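Ferredoxin component of dioxygenase (Sphingobium yanoikuyae, PDB 2I7F) carries a Rieske-type [2Fe-2S] cluster and probably passes electrons to the terminal oxygenase of the biphenyl 2,3-dioxygenase system. Local coordinates at residues Leu5-Val10 against Val38-Asn43; Ala20-Gln23 against Pro27-Ala30. All coordinates share one frame; numbering follows the deposited sequence.

Contact 1 (Leu5-Val10 against Val38-Asn43); sequences LRLCQV and VFVTDN. With SO4 (sulfate ion), chain C.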
loop_
_atom_site.group_PDB
_atom_site.type_symbol
_atom_site.label_atom_id
_atom_site.label_comp_id
_atom_site.label_asym_id
_atom_site.label_seq_id
_atom_site.Cartn_x
_atom_site.Cartn_y
_atom_site.Cartn_z
ATOM N N LEU A 5 13.039 -2.681 -8.123
ATOM C CA LEU A 5 11.896 -3.128 -8.908
ATOM C C LEU A 5 11.015 -1.935 -9.158
ATOM O O LEU A 5 10.633 -1.287 -8.209
ATOM C CB LEU A 5 11.060 -4.154 -8.126
ATOM C CG LEU A 5 11.679 -5.508 -7.817
ATOM C CD1 LEU A 5 10.728 -6.407 -6.998
ATOM C CD2 LEU A 5 12.071 -6.117 -9.144
ATOM N N ARG A 6 10.703 -1.635 -10.419
ATOM C CA ARG A 6 9.704 -0.608 -10.737
ATOM C C ARG A 6 8.266 -1.116 -10.517
ATOM O O ARG A 6 7.907 -2.182 -11.009
ATOM C CB ARG A 6 9.869 -0.136 -12.177
ATOM C CG ARG A 6 11.137 0.624 -12.363
ATOM C CD ARG A 6 11.382 1.063 -13.778
ATOM N NE ARG A 6 11.529 -0.097 -14.610
ATOM C CZ ARG A 6 11.843 -0.073 -15.897
ATOM N NH1 ARG A 6 12.040 1.078 -16.526
ATOM N NH2 ARG A 6 11.987 -1.224 -16.536
ATOM N N LEU A 7 7.448 -0.344 -9.802
ATOM C CA LEU A 7 6.048 -0.717 -9.539
ATOM C C LEU A 7 5.060 -0.024 -10.474
ATOM O O LEU A 7 4.213 -0.680 -11.076
ATOM C CB LEU A 7 5.661 -0.503 -8.053
ATOM C CG LEU A 7 6.605 -1.179 -7.065
ATOM C CD1 LEU A 7 6.169 -0.935 -5.585
ATOM C CD2 LEU A 7 6.734 -2.681 -7.375
ATOM N N CYS A 8 5.222 1.287 -10.647
ATOM C CA CYS A 8 4.275 2.101 -11.387
ATOM C C CYS A 8 4.839 3.489 -11.435
ATOM O O CYS A 8 5.733 3.822 -10.662
ATOM C CB CYS A 8 2.872 2.096 -10.726
ATOM S SG CYS A 8 2.680 2.889 -9.088
ATOM N N GLN A 9 4.329 4.314 -12.344
ATOM C CA GLN A 9 4.780 5.687 -12.432
ATOM C C GLN A 9 4.211 6.479 -11.253
ATOM O O GLN A 9 3.080 6.270 -10.846
ATOM C CB GLN A 9 4.328 6.301 -13.741
ATOM C CG GLN A 9 5.085 5.765 -14.917
ATOM C CD GLN A 9 4.385 6.131 -16.185
ATOM O OE1 GLN A 9 4.735 7.124 -16.824
ATOM N NE2 GLN A 9 3.342 5.396 -16.523
ATOM N N VAL A 10 5.027 7.363 -10.700
ATOM C CA VAL A 10 4.602 8.268 -9.623
ATOM C C VAL A 10 3.326 9.047 -10.035
ATOM O O VAL A 10 2.391 9.232 -9.247
ATOM C CB VAL A 10 5.733 9.304 -9.276
ATOM C CG1 VAL A 10 5.268 10.304 -8.190
ATOM C CG2 VAL A 10 6.999 8.642 -8.769
ATOM N N VAL A 38 4.763 9.093 -1.346
ATOM C CA VAL A 38 4.414 7.728 -1.740
ATOM C C VAL A 38 4.849 6.657 -0.696
ATOM O O VAL A 38 5.903 6.733 -0.104
ATOM C CB VAL A 38 5.027 7.428 -3.164
ATOM C CG1 VAL A 38 4.838 5.997 -3.591
ATOM C CG2 VAL A 38 4.450 8.376 -4.217
ATOM N N PHE A 39 3.964 5.689 -0.461
ATOM C CA PHE A 39 4.163 4.580 0.453
ATOM C C PHE A 39 3.717 3.337 -0.283
ATOM O O PHE A 39 2.887 3.419 -1.204
ATOM C CB PHE A 39 3.367 4.814 1.766
ATOM C CG PHE A 39 3.773 6.082 2.485
ATOM C CD1 PHE A 39 3.200 7.317 2.151
ATOM C CD2 PHE A 39 4.832 6.069 3.408
ATOM C CE1 PHE A 39 3.616 8.470 2.763
ATOM C CE2 PHE A 39 5.256 7.222 4.019
ATOM C CZ PHE A 39 4.648 8.438 3.706
ATOM N N VAL A 40 4.306 2.200 0.089
ATOM C CA VAL A 40 4.024 0.898 -0.513
ATOM C C VAL A 40 3.838 -0.131 0.630
ATOM O O VAL A 40 4.685 -0.223 1.544
ATOM C CB VAL A 40 5.144 0.443 -1.519
ATOM C CG1 VAL A 40 4.885 -1.001 -2.091
ATOM C CG2 VAL A 40 5.265 1.468 -2.676
ATOM N N THR A 41 2.711 -0.841 0.568
ATOM C CA THR A 41 2.374 -1.938 1.476
ATOM C C THR A 41 1.980 -3.181 0.674
ATOM O O THR A 41 1.644 -3.073 -0.488
ATOM C CB THR A 41 1.206 -1.578 2.474
ATOM O OG1 THR A 41 -0.088 -1.665 1.834
ATOM C CG2 THR A 41 1.390 -0.204 3.105
ATOM N N ASP A 42 2.023 -4.362 1.282
ATOM C CA ASP A 42 1.228 -5.473 0.768
ATOM C C ASP A 42 -0.248 -5.063 0.557
ATOM O O ASP A 42 -0.787 -4.232 1.264
ATOM C CB ASP A 42 1.305 -6.686 1.685
ATOM C CG ASP A 42 2.606 -7.457 1.529
ATOM O OD1 ASP A 42 3.407 -7.116 0.633
ATOM O OD2 ASP A 42 2.833 -8.400 2.315
ATOM N N ASN A 43 -0.876 -5.607 -0.468
ATOM C CA ASN A 43 -2.283 -5.291 -0.760
ATOM C C ASN A 43 -3.282 -6.225 -0.027
ATOM O O ASN A 43 -4.389 -5.795 0.335
ATOM C CB ASN A 43 -2.489 -5.367 -2.275
ATOM C CG ASN A 43 -3.607 -4.542 -2.773
ATOM O OD1 ASN A 43 -3.954 -4.596 -3.981
ATOM N ND2 ASN A 43 -4.203 -3.755 -1.892
HETATM S S SO4 C . 1.973 2.613 -14.702
HETATM O O1 SO4 C . 2.702 1.393 -14.329
HETATM O O2 SO4 C . 2.121 3.700 -13.739
HETATM O O3 SO4 C . 2.456 3.070 -16.016
HETATM O O4 SO4 C . 0.537 2.289 -14.788
#
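The end of Leu7 meets the end of Val40 across the inside of one curved sheet. Leu7 CD1 lies 3.7 Å from Val40 CG1 and 3.9 Å from Val40 CG2, so one methyl sits against both branches of the valine. Leu7 has CG anti to the carbonyl carbon (chi1 -53°) and CD1 anti to CA, which carries CD1 across to Val40. Both residues are buried. Leu29, Ile101, Tyr90 and Val92 add to the packing around them. The second pair is looser and partly exposed: Val10 CG1 comes to 4.5 Å from Val38 CG2. No hydrogen bond joins the two segments. On the outer side the exposed Gln9 binds a sulfate, probably from the crystallisation liquor. Gln9 N donates to O2 of the sulfate at 2.7 Å, with an N-H...O angle of 162°. Ser12 OG is also hydrogen-bonded to the ion. Strands 4-9 and 37-42 are not neighbours, since 98-102 and 89-95 lie between them in the sheet. Apolar side chains meeting across the inside of a strongly curved antiparallel sheet fit the beta-barrel-like core of the Rieske fold.

Contact 2 (Ala20-Gln23 against Pro27-Ala30); sequences AVYQ and PALA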
loop_
_atom_site.group_PDB
_atom_site.type_symbol
_atom_site.label_atom_id
_atom_site.label_comp_id
_atom_site.label_asym_id
_atom_site.label_seq_id
_atom_site.Cartn_x
_atom_site.Cartn_y
_atom_site.Cartn_z
ATOM N N ALA A 20 -3.151 -0.659 -7.245
ATOM C CA ALA A 20 -2.765 -2.053 -7.139
ATOM C C ALA A 20 -1.710 -2.374 -8.156
ATOM O O ALA A 20 -1.890 -2.146 -9.332
ATOM C CB ALA A 20 -4.001 -2.979 -7.373
ATOM N N VAL A 21 -0.607 -2.930 -7.703
ATOM C CA VAL A 21 0.484 -3.298 -8.576
ATOM C C VAL A 21 0.760 -4.748 -8.347
ATOM O O VAL A 21 0.880 -5.140 -7.221
ATOM C CB VAL A 21 1.719 -2.501 -8.245
ATOM C CG1 VAL A 21 2.923 -3.081 -8.982
ATOM C CG2 VAL A 21 1.466 -0.988 -8.593
ATOM N N TYR A 22 0.838 -5.547 -9.405
ATOM C CA TYR A 22 1.126 -6.961 -9.281
ATOM C C TYR A 22 2.422 -7.229 -9.982
ATOM O O TYR A 22 2.447 -7.396 -11.181
ATOM C CB TYR A 22 0.041 -7.812 -9.941
ATOM C CG TYR A 22 -1.270 -7.779 -9.193
ATOM C CD1 TYR A 22 -2.136 -6.685 -9.292
ATOM C CD2 TYR A 22 -1.656 -8.853 -8.395
ATOM C CE1 TYR A 22 -3.363 -6.669 -8.562
ATOM C CE2 TYR A 22 -2.863 -8.851 -7.685
ATOM C CZ TYR A 22 -3.710 -7.771 -7.770
ATOM O OH TYR A 22 -4.897 -7.845 -7.074
ATOM N N GLN A 23 3.501 -7.276 -9.214
ATOM C CA GLN A 23 4.828 -7.397 -9.767
ATOM C C GLN A 23 5.189 -8.869 -9.557
ATOM O O GLN A 23 4.874 -9.463 -8.516
ATOM C CB GLN A 23 5.783 -6.348 -9.103
ATOM C CG GLN A 23 7.019 -5.922 -9.928
ATOM C CD GLN A 23 8.171 -6.955 -9.912
ATOM O OE1 GLN A 23 8.938 -7.080 -10.880
ATOM N NE2 GLN A 23 8.289 -7.707 -8.812
ATOM N N PRO A 27 4.338 -10.489 -3.456
ATOM C CA PRO A 27 2.936 -10.514 -3.110
ATOM C C PRO A 27 2.233 -9.309 -3.695
ATOM O O PRO A 27 2.866 -8.308 -3.950
ATOM C CB PRO A 27 2.922 -10.478 -1.566
ATOM C CG PRO A 27 4.305 -10.356 -1.119
ATOM C CD PRO A 27 5.221 -10.431 -2.271
ATOM N N ALA A 28 0.934 -9.386 -3.901
ATOM C CA ALA A 28 0.202 -8.226 -4.395
ATOM C C ALA A 28 0.627 -7.013 -3.565
ATOM O O ALA A 28 0.760 -7.129 -2.339
ATOM C CB ALA A 28 -1.308 -8.437 -4.316
ATOM N N LEU A 29 0.835 -5.867 -4.232
ATOM C CA LEU A 29 1.319 -4.625 -3.607
ATOM C C LEU A 29 0.325 -3.500 -3.805
ATOM O O LEU A 29 -0.423 -3.515 -4.751
ATOM C CB LEU A 29 2.652 -4.204 -4.197
ATOM C CG LEU A 29 3.859 -5.163 -4.036
ATOM C CD1 LEU A 29 4.989 -4.640 -4.916
ATOM C CD2 LEU A 29 4.286 -5.307 -2.595
ATOM N N ALA A 30 0.304 -2.568 -2.856
ATOM C CA ALA A 30 -0.571 -1.426 -2.861
ATOM C C ALA A 30 0.337 -0.229 -2.819
ATOM O O ALA A 30 1.207 -0.150 -1.993
ATOM C CB ALA A 30 -1.478 -1.434 -1.685
HETATM O O HOH W 1 3.071 -7.928 -6.682
#
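Val21 and Leu29 face each other as the antiparallel hydrogen-bonded pair of a beta hairpin, formed by strands 19-21 and 29-34. Their side chains share one face of the sheet and are both buried there, with Val21 CB 4.5 Å from Leu29 CB. Both also touch Leu7 of strand 4-9. Leu29 CB packs 3.6 Å from the carbonyl oxygen of Val21. Two backbone bonds hold this pair. Leu29 N donates to Val21 O at 3.1 Å. Val21 N donates to Leu29 O at 3.0 Å, and this bond is almost straight at the hydrogen (177°), although the donor stands above the carbonyl plane.

Ala20 and Ala30 form the next pair, a non-hydrogen-bonded one, and point to the other face. There both touch Asn43 and Thr53. Toward the turn, the exposed ring of Tyr22 reaches Ala28. The bond leaving Tyr22 CA does not aim at the opposite segment, but with CG anti to the carbonyl carbon (chi1 -70°) the end of the side chain comes nearer to it. The ring and the methyl meet obliquely, with Tyr22 CE2 3.7 Å from Ala28 CB. Ala28 lies about 10 Å from the cluster ligand Cys45, measured between side chains, so the hairpin end is not part of the metal site. Beyond Tyr22 and Ala28 a water bridges the two backbones: it accepts from Gln23 N at 2.6 Å and lies 2.8 Å from Pro27 O, to which it probably donates.

The centres of the two contacts lie about 8 Å apart, and both belong to the six-stranded antiparallel sheet of the Rieske domain. Both segments of contact 2 fall between the two segments of contact 1 along the chain: strand 4-9 comes first, then the hairpin 19-21 and 29-34, then strand 37-42. Strands 29-34 and 37-42 are sheet neighbours. Probable backbone hydrogen bonds join them, from Ala30 N to Thr41 O and from Asn43 N to Ala28 O. The outermost strands 4-9 and 19-21 come together where Leu7 O meets Val21 CG1, over an interior that holds Leu7, Val21, Leu29 and Val40. This interior lies away from the [2Fe-2S] cluster.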